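Local coordinates for glutamine cyclotransferase (Porphyromonas gingivalis W83, PDB 6QQL), which probably catalyses the zinc-dependent cyclisation of N-terminal glutamine to pyroglutamate on peptide and protein substrates, at residues Ser226-Thr231 with Pro263-Ile268; Tyr212-Ser217 with Gly247-Asp252; Gln72-Glu77 with Asn90-Tyr95. All blocks are in the same frame, centred on the assembly; numbering follows the deposited sequence.

Interaction 1 of 3, residues Ser226-Thr231 with Pro263-Ile268; sequences SAVWQT and PCIDII
The indole of Trp229 and the two isoleucines Ile265 and Ile267 meet at one corner of the ring. Ile265 CD1 stands at the ring's edge, close to its plane, 4.3 Å from Trp229 CZ3. Ile267 CG1 comes in obliquely, over neither face nor edge, 4.0 Å from Trp229 CZ3 and almost as close to CH2, the two side chains running antiparallel past one another. Beyond this pair, the indole makes edge-to-face stacks with Trp213 and Phe241, so it is wedged between aromatic and aliphatic neighbours. The CB of Val228, one residue earlier in the helix, is directed toward the strand. Its CG2 lies 3.5 Å from Ile265 CD1, a tip-to-tip approach between methyl groups. Ile265 achieves this by placing CG1 between its backbone N and carbonyl carbon (chi1 71°), with the chain extended beyond.

Helix 222-234 here packs on strand 264-268, an outermost strand of the mixed sheet in the alpha/beta fold of the M28 peptidase family. The local axes approach to 10.5 Å at 36°, a separation usual for a helix lying on a sheet, and the two segments bury 172 Å² between them. Val228 CG1, set anti to the backbone N (chi1 172°), faces Ile267 CD1 at 4.3 Å. Val228 also touches Thr303 of helix 294-311, while Ile267 packs against Ile199 and Leu201 of the adjacent strand 197-202.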
loop_
_atom_site.group_PDB
_atom_site.type_symbol
_atom_site.label_atom_id
_atom_site.label_comp_id
_atom_site.label_asym_id
_atom_site.label_seq_id
_atom_site.Cartn_x
_atom_site.Cartn_y
_atom_site.Cartn_z
ATOM N N SER A 226 7.715 -3.450 -16.151
ATOM C CA SER A 226 9.024 -3.971 -16.552
ATOM C C SER A 226 10.154 -3.250 -15.823
ATOM O O SER A 226 11.104 -3.885 -15.344
ATOM C CB SER A 226 9.221 -3.869 -18.066
ATOM O OG SER A 226 8.211 -4.572 -18.763
ATOM N N ALA A 227 10.087 -1.918 -15.778
ATOM C CA ALA A 227 11.133 -1.136 -15.134
ATOM C C ALA A 227 11.315 -1.536 -13.669
ATOM O O ALA A 227 12.444 -1.628 -13.178
ATOM C CB ALA A 227 10.816 0.354 -15.270
ATOM N N VAL A 228 10.221 -1.770 -12.948
ATOM C CA VAL A 228 10.355 -2.143 -11.546
ATOM C C VAL A 228 10.972 -3.527 -11.430
ATOM O O VAL A 228 11.967 -3.723 -10.725
ATOM C CB VAL A 228 8.994 -2.078 -10.827
ATOM C CG1 VAL A 228 9.117 -2.662 -9.434
ATOM C CG2 VAL A 228 8.514 -0.633 -10.731
ATOM N N TRP A 229 10.413 -4.499 -12.157
ATOM C CA TRP A 229 10.852 -5.887 -12.041
ATOM C C TRP A 229 12.286 -6.068 -12.515
ATOM O O TRP A 229 12.995 -6.958 -12.028
ATOM C CB TRP A 229 9.903 -6.781 -12.820
ATOM C CG TRP A 229 8.913 -7.542 -11.969
ATOM C CD1 TRP A 229 8.845 -8.905 -11.795
ATOM C CD2 TRP A 229 7.837 -6.986 -11.196
ATOM N NE1 TRP A 229 7.787 -9.226 -10.968
ATOM C CE2 TRP A 229 7.158 -8.068 -10.583
ATOM C CE3 TRP A 229 7.378 -5.678 -10.962
ATOM C CZ2 TRP A 229 6.061 -7.880 -9.754
ATOM C CZ3 TRP A 229 6.298 -5.492 -10.134
ATOM C CH2 TRP A 229 5.646 -6.587 -9.543
ATOM N N GLN A 230 12.714 -5.269 -13.489
ATOM C CA GLN A 230 14.106 -5.312 -13.908
ATOM C C GLN A 230 15.017 -4.684 -12.859
ATOM O O GLN A 230 16.140 -5.149 -12.652
ATOM C CB GLN A 230 14.247 -4.634 -15.266
ATOM C CG GLN A 230 13.827 -5.592 -16.355
ATOM C CD GLN A 230 14.360 -5.252 -17.729
ATOM O OE1 GLN A 230 15.201 -5.973 -18.269
ATOM N NE2 GLN A 230 13.845 -4.174 -18.323
ATOM N N THR A 231 14.549 -3.639 -12.173
ATOM C CA THR A 231 15.312 -3.111 -11.051
ATOM C C THR A 231 15.520 -4.187 -9.998
ATOM O O THR A 231 16.656 -4.478 -9.605
ATOM C CB THR A 231 14.600 -1.889 -10.458
ATOM O OG1 THR A 231 14.730 -0.765 -11.342
ATOM C CG2 THR A 231 15.115 -1.549 -9.039
ATOM N N PRO A 263 -0.988 5.459 -15.115
ATOM C CA PRO A 263 -0.529 4.063 -15.188
ATOM C C PRO A 263 0.032 3.620 -13.847
ATOM O O PRO A 263 0.995 4.201 -13.338
ATOM C CB PRO A 263 0.548 4.097 -16.280
ATOM C CG PRO A 263 1.034 5.471 -16.261
ATOM C CD PRO A 263 -0.152 6.354 -15.929
ATOM N N CYS A 264 -0.602 2.611 -13.253
ATOM C CA CYS A 264 -0.228 2.117 -11.936
ATOM C C CYS A 264 0.073 0.621 -11.976
ATOM O O CYS A 264 -0.444 -0.107 -12.831
ATOM C CB CYS A 264 -1.337 2.408 -10.916
ATOM S SG CYS A 264 -1.747 4.180 -10.802
ATOM N N ILE A 265 0.979 0.182 -11.088
ATOM C CA ILE A 265 1.222 -1.239 -10.850
ATOM C C ILE A 265 0.995 -1.549 -9.375
ATOM O O ILE A 265 1.128 -0.696 -8.491
ATOM C CB ILE A 265 2.631 -1.708 -11.260
ATOM C CG1 ILE A 265 3.680 -1.150 -10.288
ATOM C CG2 ILE A 265 2.903 -1.377 -12.724
ATOM C CD1 ILE A 265 5.111 -1.375 -10.702
ATOM N N ASP A 266 0.721 -2.819 -9.117
ATOM C CA ASP A 266 0.425 -3.323 -7.786
ATOM C C ASP A 266 1.465 -4.383 -7.421
ATOM O O ASP A 266 1.413 -5.514 -7.919
ATOM C CB ASP A 266 -0.983 -3.903 -7.757
ATOM C CG ASP A 266 -1.498 -4.105 -6.359
ATOM O OD1 ASP A 266 -0.800 -3.742 -5.392
ATOM O OD2 ASP A 266 -2.601 -4.653 -6.228
ATOM N N ILE A 267 2.391 -4.037 -6.532
ATOM C CA ILE A 267 3.303 -5.019 -5.963
ATOM C C ILE A 267 2.555 -5.685 -4.812
ATOM O O ILE A 267 2.367 -5.084 -3.755
ATOM C CB ILE A 267 4.617 -4.386 -5.499
ATOM C CG1 ILE A 267 5.341 -3.720 -6.668
ATOM C CG2 ILE A 267 5.538 -5.453 -4.947
ATOM C CD1 ILE A 267 6.194 -2.531 -6.265
ATOM N N ILE A 268 2.094 -6.918 -5.022
ATOM C CA ILE A 268 1.172 -7.578 -4.107
ATOM C C ILE A 268 1.490 -9.067 -4.034
ATOM O O ILE A 268 1.723 -9.726 -5.052
ATOM C CB ILE A 268 -0.293 -7.350 -4.524
ATOM C CG1 ILE A 268 -1.249 -8.134 -3.613
ATOM C CG2 ILE A 268 -0.498 -7.690 -6.003
ATOM C CD1 ILE A 268 -2.699 -7.639 -3.667
#

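Interaction 2 of 3, residues Tyr212-Ser217 with Gly247-Asp252; sequences YWEYFS and GALTDD
Two hydrogen bonds join Glu214 and Tyr215 to the loop 247-252. Tyr215 N donates to Gly247 O at 2.7 Å, and Leu249 N donates to Glu214 OE1 at 2.8 Å with an N-H...O angle of 154°. The second bond reaches OE1 on its anti side, 25° out of the carboxylate plane. Phe216 N approaches the same oxygen from the opposite face, 3.1 Å from Glu214 OE1, so that one atom is gripped between helix and loop. Aliphatic contacts flank these bonds: Tyr215 CB lies 3.8 Å from Ala248 CB, and Glu214 CG lies 3.8 Å from Leu249 CB. Leu249 O sits at the edge of the Phe216 ring, in its plane, 3.5 Å from Phe216 CD2.

Glu214 is the N-cap of helix 215-220, and the capping bonds from Phe216 N and Ser217 N hold its carboxylate at the helix start. A bend at chi2 (-81°) curls the chain back there, where Ser217 N donates to Glu214 OE2 at 2.7 Å. Ser217 OG uses the anti lone pair of OE2, and His253 NE2 also bonds to that oxygen. This buried acid thus has several donors around it, which would be expected to favour its charged form.

Farther out, Phe216 packs on His253 and Val254 of helix 253-260, and Leu249 rests on Ile268 of strand 264-268. The contact therefore ties the junction of strand 211-213 and helix 215-220 to the loop leading into helix 253-260.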
loop_
_atom_site.group_PDB
_atom_site.type_symbol
_atom_site.label_atom_id
_atom_site.label_comp_id
_atom_site.label_asym_id
_atom_site.label_seq_id
_atom_site.Cartn_x
_atom_site.Cartn_y
_atom_site.Cartn_z
ATOM N N TYR A 212 4.133 -11.512 -8.697
ATOM C CA TYR A 212 3.941 -11.711 -10.123
ATOM C C TYR A 212 3.298 -10.477 -10.734
ATOM O O TYR A 212 2.888 -9.553 -10.037
ATOM C CB TYR A 212 3.073 -12.942 -10.391
ATOM C CG TYR A 212 3.659 -14.227 -9.868
ATOM C CD1 TYR A 212 4.533 -14.985 -10.639
ATOM C CD2 TYR A 212 3.334 -14.694 -8.604
ATOM C CE1 TYR A 212 5.066 -16.176 -10.157
ATOM C CE2 TYR A 212 3.859 -15.881 -8.117
ATOM C CZ TYR A 212 4.728 -16.618 -8.890
ATOM O OH TYR A 212 5.260 -17.795 -8.392
ATOM N N TRP A 213 3.242 -10.463 -12.064
ATOM C CA TRP A 213 2.577 -9.402 -12.819
ATOM C C TRP A 213 1.061 -9.449 -12.599
ATOM O O TRP A 213 0.379 -10.322 -13.148
ATOM C CB TRP A 213 2.886 -9.529 -14.309
ATOM C CG TRP A 213 4.327 -9.472 -14.682
ATOM C CD1 TRP A 213 5.318 -8.800 -14.039
ATOM C CD2 TRP A 213 4.936 -10.099 -15.822
ATOM N NE1 TRP A 213 6.515 -8.980 -14.700
ATOM C CE2 TRP A 213 6.305 -9.767 -15.800
ATOM C CE3 TRP A 213 4.452 -10.915 -16.861
ATOM C CZ2 TRP A 213 7.195 -10.207 -16.775
ATOM C CZ3 TRP A 213 5.341 -11.363 -17.829
ATOM C CH2 TRP A 213 6.697 -11.004 -17.779
ATOM N N GLU A 214 0.534 -8.512 -11.805
ATOM C CA GLU A 214 -0.908 -8.325 -11.700
ATOM C C GLU A 214 -1.449 -7.882 -13.052
ATOM O O GLU A 214 -0.843 -7.035 -13.724
ATOM C CB GLU A 214 -1.235 -7.276 -10.635
ATOM C CG GLU A 214 -2.698 -7.231 -10.211
ATOM C CD GLU A 214 -3.590 -6.453 -11.182
ATOM O OE1 GLU A 214 -4.681 -6.966 -11.521
ATOM O OE2 GLU A 214 -3.211 -5.337 -11.607
ATOM N N TYR A 215 -2.597 -8.461 -13.453
ATOM C CA TYR A 215 -3.053 -8.313 -14.836
ATOM C C TYR A 215 -3.277 -6.853 -15.216
ATOM O O TYR A 215 -2.769 -6.387 -16.242
ATOM C CB TYR A 215 -4.315 -9.122 -15.104
ATOM C CG TYR A 215 -4.791 -8.883 -16.534
ATOM C CD1 TYR A 215 -4.065 -9.376 -17.612
ATOM C CD2 TYR A 215 -5.943 -8.151 -16.807
ATOM C CE1 TYR A 215 -4.474 -9.148 -18.911
ATOM C CE2 TYR A 215 -6.363 -7.928 -18.109
ATOM C CZ TYR A 215 -5.623 -8.423 -19.160
ATOM O OH TYR A 215 -6.028 -8.197 -20.468
ATOM N N PHE A 216 -4.083 -6.133 -14.434
ATOM C CA PHE A 216 -4.381 -4.735 -14.744
ATOM C C PHE A 216 -3.101 -3.902 -14.779
ATOM O O PHE A 216 -2.915 -3.043 -15.660
ATOM C CB PHE A 216 -5.383 -4.190 -13.726
ATOM C CG PHE A 216 -6.670 -4.960 -13.697
ATOM C CD1 PHE A 216 -7.300 -5.336 -14.888
ATOM C CD2 PHE A 216 -7.249 -5.342 -12.486
ATOM C CE1 PHE A 216 -8.496 -6.081 -14.877
ATOM C CE2 PHE A 216 -8.441 -6.084 -12.463
ATOM C CZ PHE A 216 -9.065 -6.456 -13.673
ATOM N N SER A 217 -2.198 -4.161 -13.834
ATOM C CA SER A 217 -0.910 -3.481 -13.831
ATOM C C SER A 217 -0.167 -3.732 -15.131
ATOM O O SER A 217 0.321 -2.790 -15.770
ATOM C CB SER A 217 -0.099 -3.963 -12.638
ATOM O OG SER A 217 -0.955 -4.096 -11.523
ATOM N N GLY A 247 -2.257 -12.621 -11.022
ATOM C CA GLY A 247 -3.701 -12.551 -10.999
ATOM C C GLY A 247 -4.277 -11.212 -11.451
ATOM O O GLY A 247 -3.562 -10.213 -11.645
ATOM N N ALA A 248 -5.601 -11.212 -11.620
ATOM C CA ALA A 248 -6.351 -10.002 -11.965
ATOM C C ALA A 248 -7.018 -9.516 -10.681
ATOM O O ALA A 248 -8.134 -9.910 -10.340
ATOM C CB ALA A 248 -7.367 -10.270 -13.067
ATOM N N LEU A 249 -6.334 -8.611 -9.993
ATOM C CA LEU A 249 -6.696 -8.213 -8.643
ATOM C C LEU A 249 -7.336 -6.835 -8.646
ATOM O O LEU A 249 -6.730 -5.862 -9.096
ATOM C CB LEU A 249 -5.442 -8.230 -7.768
ATOM C CG LEU A 249 -4.757 -9.608 -7.859
ATOM C CD1 LEU A 249 -3.404 -9.595 -7.199
ATOM C CD2 LEU A 249 -5.603 -10.760 -7.301
ATOM N N THR A 250 -8.533 -6.740 -8.101
ATOM C CA THR A 250 -9.102 -5.424 -7.881
ATOM C C THR A 250 -8.437 -4.845 -6.639
ATOM O O THR A 250 -8.538 -5.411 -5.544
ATOM C CB THR A 250 -10.622 -5.486 -7.733
ATOM O OG1 THR A 250 -11.116 -6.767 -8.165
ATOM C CG2 THR A 250 -11.255 -4.403 -8.595
ATOM N N ASP A 251 -7.711 -3.748 -6.813
ATOM C CA ASP A 251 -6.975 -3.148 -5.715
ATOM C C ASP A 251 -7.032 -1.632 -5.866
ATOM O O ASP A 251 -7.616 -1.098 -6.815
ATOM C CB ASP A 251 -5.535 -3.668 -5.672
ATOM C CG ASP A 251 -4.975 -3.687 -4.273
ATOM O OD1 ASP A 251 -5.436 -2.886 -3.439
ATOM O OD2 ASP A 251 -4.068 -4.497 -3.999
ATOM N N ASP A 252 -6.401 -0.927 -4.927
ATOM C CA ASP A 252 -6.473 0.527 -4.944
ATOM C C ASP A 252 -5.946 1.115 -6.235
ATOM O O ASP A 252 -6.281 2.258 -6.549
ATOM C CB ASP A 252 -5.726 1.140 -3.758
ATOM C CG ASP A 252 -6.448 0.890 -2.451
ATOM O OD1 ASP A 252 -7.708 1.020 -2.457
ATOM O OD2 ASP A 252 -5.763 0.595 -1.438
#

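Interaction 3 of 3, residues Gln72-Glu77 with Asn90-Tyr95; sequences QEQTAE and NIIASY
Gln72, Glu73 and Gln74 pair with Ile92, Ile91 and Asn90 in the antiparallel hairpin of strands 70-79 and 85-95, which forms one border of the central mixed sheet. Two hydrogen-bonded pairs enclose a non-hydrogen-bonded one. In the first, Gln72 N donates to Ile92 O at 2.6 Å and Ile92 N returns a bond to Gln72 O at 2.7 Å. In the second, Gln74 N to Asn90 O and Asn90 N to Gln74 O are both 2.8 Å. Between them, Glu73 and Ile91 make no backbone bond to each other; Ile91 instead bonds through its backbone to Phe162 of strand 157-163, on the next strand of the sheet.

The second pair continues into its side chains. Asn90 ND2 donates to Gln74 OE1 at 2.9 Å with an N-H...O angle of 168°; the oxygen lies in the amide plane of Asn90, whereas ND2 comes to it tilted from the oxygen's own carbonyl plane. The side chains run side by side because Gln74 carries CG anti to its backbone N (chi1 171°) and stays extended beyond it. Their amide planes are 51° apart. Asn90 has further partners: ND2 also donates to Gly180 O, and OD1 accepts from Asp164 N, fixing the rotation of this buried amide. On the face shared by Glu73 and Ile91, the acid forms a salt bridge from OE2 to Arg89 NE, while Ile91 packs against Leu60 and Val61 of helix 51-66. On the face of the two amides, Ile92 CD1 rests 3.8 Å from Gln74 CB.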
loop_
_atom_site.group_PDB
_atom_site.type_symbol
_atom_site.label_atom_id
_atom_site.label_comp_id
_atom_site.label_asym_id
_atom_site.label_seq_id
_atom_site.Cartn_x
_atom_site.Cartn_y
_atom_site.Cartn_z
ATOM N N GLN A 72 -1.514 16.315 3.868
ATOM C CA GLN A 72 -2.902 16.724 3.728
ATOM C C GLN A 72 -3.814 15.547 4.053
ATOM O O GLN A 72 -3.554 14.410 3.645
ATOM C CB GLN A 72 -3.195 17.225 2.298
ATOM C CG GLN A 72 -2.813 18.655 2.017
ATOM C CD GLN A 72 -3.717 19.646 2.719
ATOM O OE1 GLN A 72 -4.630 19.270 3.447
ATOM N NE2 GLN A 72 -3.466 20.925 2.498
ATOM N N GLU A 73 -4.905 15.834 4.761
ATOM C CA GLU A 73 -5.881 14.821 5.130
ATOM C C GLU A 73 -7.180 15.065 4.372
ATOM O O GLU A 73 -7.692 16.191 4.339
ATOM C CB GLU A 73 -6.141 14.813 6.641
ATOM C CG GLU A 73 -4.903 14.769 7.520
ATOM C CD GLU A 73 -5.233 14.576 8.999
ATOM O OE1 GLU A 73 -4.869 15.443 9.838
ATOM O OE2 GLU A 73 -5.892 13.571 9.324
ATOM N N GLN A 74 -7.721 13.998 3.793
ATOM C CA GLN A 74 -8.963 14.041 3.033
ATOM C C GLN A 74 -9.937 13.099 3.726
ATOM O O GLN A 74 -9.719 11.883 3.750
ATOM C CB GLN A 74 -8.721 13.632 1.581
ATOM C CG GLN A 74 -9.989 13.442 0.789
ATOM C CD GLN A 74 -9.758 12.646 -0.486
ATOM O OE1 GLN A 74 -9.237 11.527 -0.439
ATOM N NE2 GLN A 74 -10.196 13.192 -1.625
ATOM N N THR A 75 -10.999 13.658 4.297
ATOM C CA THR A 75 -11.960 12.899 5.084
ATOM C C THR A 75 -13.358 13.053 4.512
ATOM O O THR A 75 -13.773 14.158 4.134
ATOM C CB THR A 75 -11.970 13.343 6.529
ATOM O OG1 THR A 75 -12.711 14.567 6.623
ATOM C CG2 THR A 75 -10.551 13.545 7.035
ATOM N N ALA A 76 -14.100 11.949 4.518
ATOM C CA ALA A 76 -15.465 11.958 4.014
ATOM C C ALA A 76 -16.301 10.929 4.760
ATOM O O ALA A 76 -15.788 9.924 5.264
ATOM C CB ALA A 76 -15.499 11.662 2.509
ATOM N N GLU A 77 -17.590 11.220 4.877
ATOM C CA GLU A 77 -18.512 10.231 5.403
ATOM C C GLU A 77 -18.954 9.329 4.257
ATOM O O GLU A 77 -19.543 9.802 3.273
ATOM C CB GLU A 77 -19.703 10.916 6.059
ATOM C CG GLU A 77 -19.343 11.598 7.358
ATOM C CD GLU A 77 -19.547 10.684 8.548
ATOM O OE1 GLU A 77 -20.583 9.978 8.582
ATOM O OE2 GLU A 77 -18.655 10.653 9.431
ATOM N N ASN A 90 -8.398 9.487 4.158
ATOM C CA ASN A 90 -7.264 9.332 3.256
ATOM C C ASN A 90 -6.178 10.323 3.642
ATOM O O ASN A 90 -6.471 11.458 4.030
ATOM C CB ASN A 90 -7.669 9.554 1.795
ATOM C CG ASN A 90 -8.500 8.409 1.229
ATOM O OD1 ASN A 90 -8.365 7.256 1.648
ATOM N ND2 ASN A 90 -9.394 8.738 0.296
ATOM N N ILE A 91 -4.924 9.885 3.546
ATOM C CA ILE A 91 -3.776 10.669 3.989
ATOM C C ILE A 91 -2.874 10.909 2.781
ATOM O O ILE A 91 -2.364 9.954 2.180
ATOM C CB ILE A 91 -3.021 9.970 5.134
ATOM C CG1 ILE A 91 -3.976 9.761 6.320
ATOM C CG2 ILE A 91 -1.812 10.811 5.582
ATOM C CD1 ILE A 91 -3.533 8.750 7.355
ATOM N N ILE A 92 -2.711 12.175 2.400
ATOM C CA ILE A 92 -1.886 12.551 1.258
ATOM C C ILE A 92 -0.654 13.275 1.776
ATOM O O ILE A 92 -0.762 14.298 2.463
ATOM C CB ILE A 92 -2.653 13.426 0.254
ATOM C CG1 ILE A 92 -3.892 12.703 -0.279
ATOM C CG2 ILE A 92 -1.749 13.775 -0.914
ATOM C CD1 ILE A 92 -5.174 13.049 0.421
ATOM N N ALA A 93 0.519 12.771 1.411
ATOM C CA ALA A 93 1.789 13.356 1.817
ATOM C C ALA A 93 2.570 13.737 0.574
ATOM O O ALA A 93 2.753 12.905 -0.317
ATOM C CB ALA A 93 2.578 12.368 2.668
ATOM N N SER A 94 3.077 14.969 0.541
ATOM C CA SER A 94 3.631 15.554 -0.676
ATOM C C SER A 94 5.046 16.058 -0.453
ATOM O O SER A 94 5.382 16.557 0.626
ATOM C CB SER A 94 2.769 16.716 -1.199
ATOM O OG SER A 94 1.504 16.246 -1.627
ATOM N N TYR A 95 5.878 15.875 -1.475
ATOM C CA TYR A 95 7.198 16.477 -1.570
ATOM C C TYR A 95 7.222 17.302 -2.843
ATOM O O TYR A 95 6.780 16.818 -3.887
ATOM C CB TYR A 95 8.288 15.398 -1.584
ATOM C CG TYR A 95 8.426 14.634 -0.266
ATOM C CD1 TYR A 95 9.208 15.128 0.783
ATOM C CD2 TYR A 95 7.772 13.431 -0.065
ATOM C CE1 TYR A 95 9.336 14.438 1.995
ATOM C CE2 TYR A 95 7.887 12.736 1.154
ATOM C CZ TYR A 95 8.670 13.249 2.167
ATOM O OH TYR A 95 8.788 12.569 3.345
#

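Overall arrangement
Interactions 1 and 3 sit at the two borders of one mixed sheet, on its outermost strands 264-268 and 70-79, centres about 24 Å and nearest atoms about 14 Å apart. Interaction 2 lies beside interaction 1, centres about 11 Å apart, and touches it: Ile265 CA packs on Ser217 CB, and a weak, probable hydrogen bond links Ser217 OG and Asp266 N. From interaction 3 it is separated by about 24 Å between centres and about 7 Å between nearest atoms. Along the chain interaction 3 closes first; the other two then cross, each closing over a segment of the other. The Leu249 side chain is about 11 Å from the zinc ion, placing interaction 2 near the metal site.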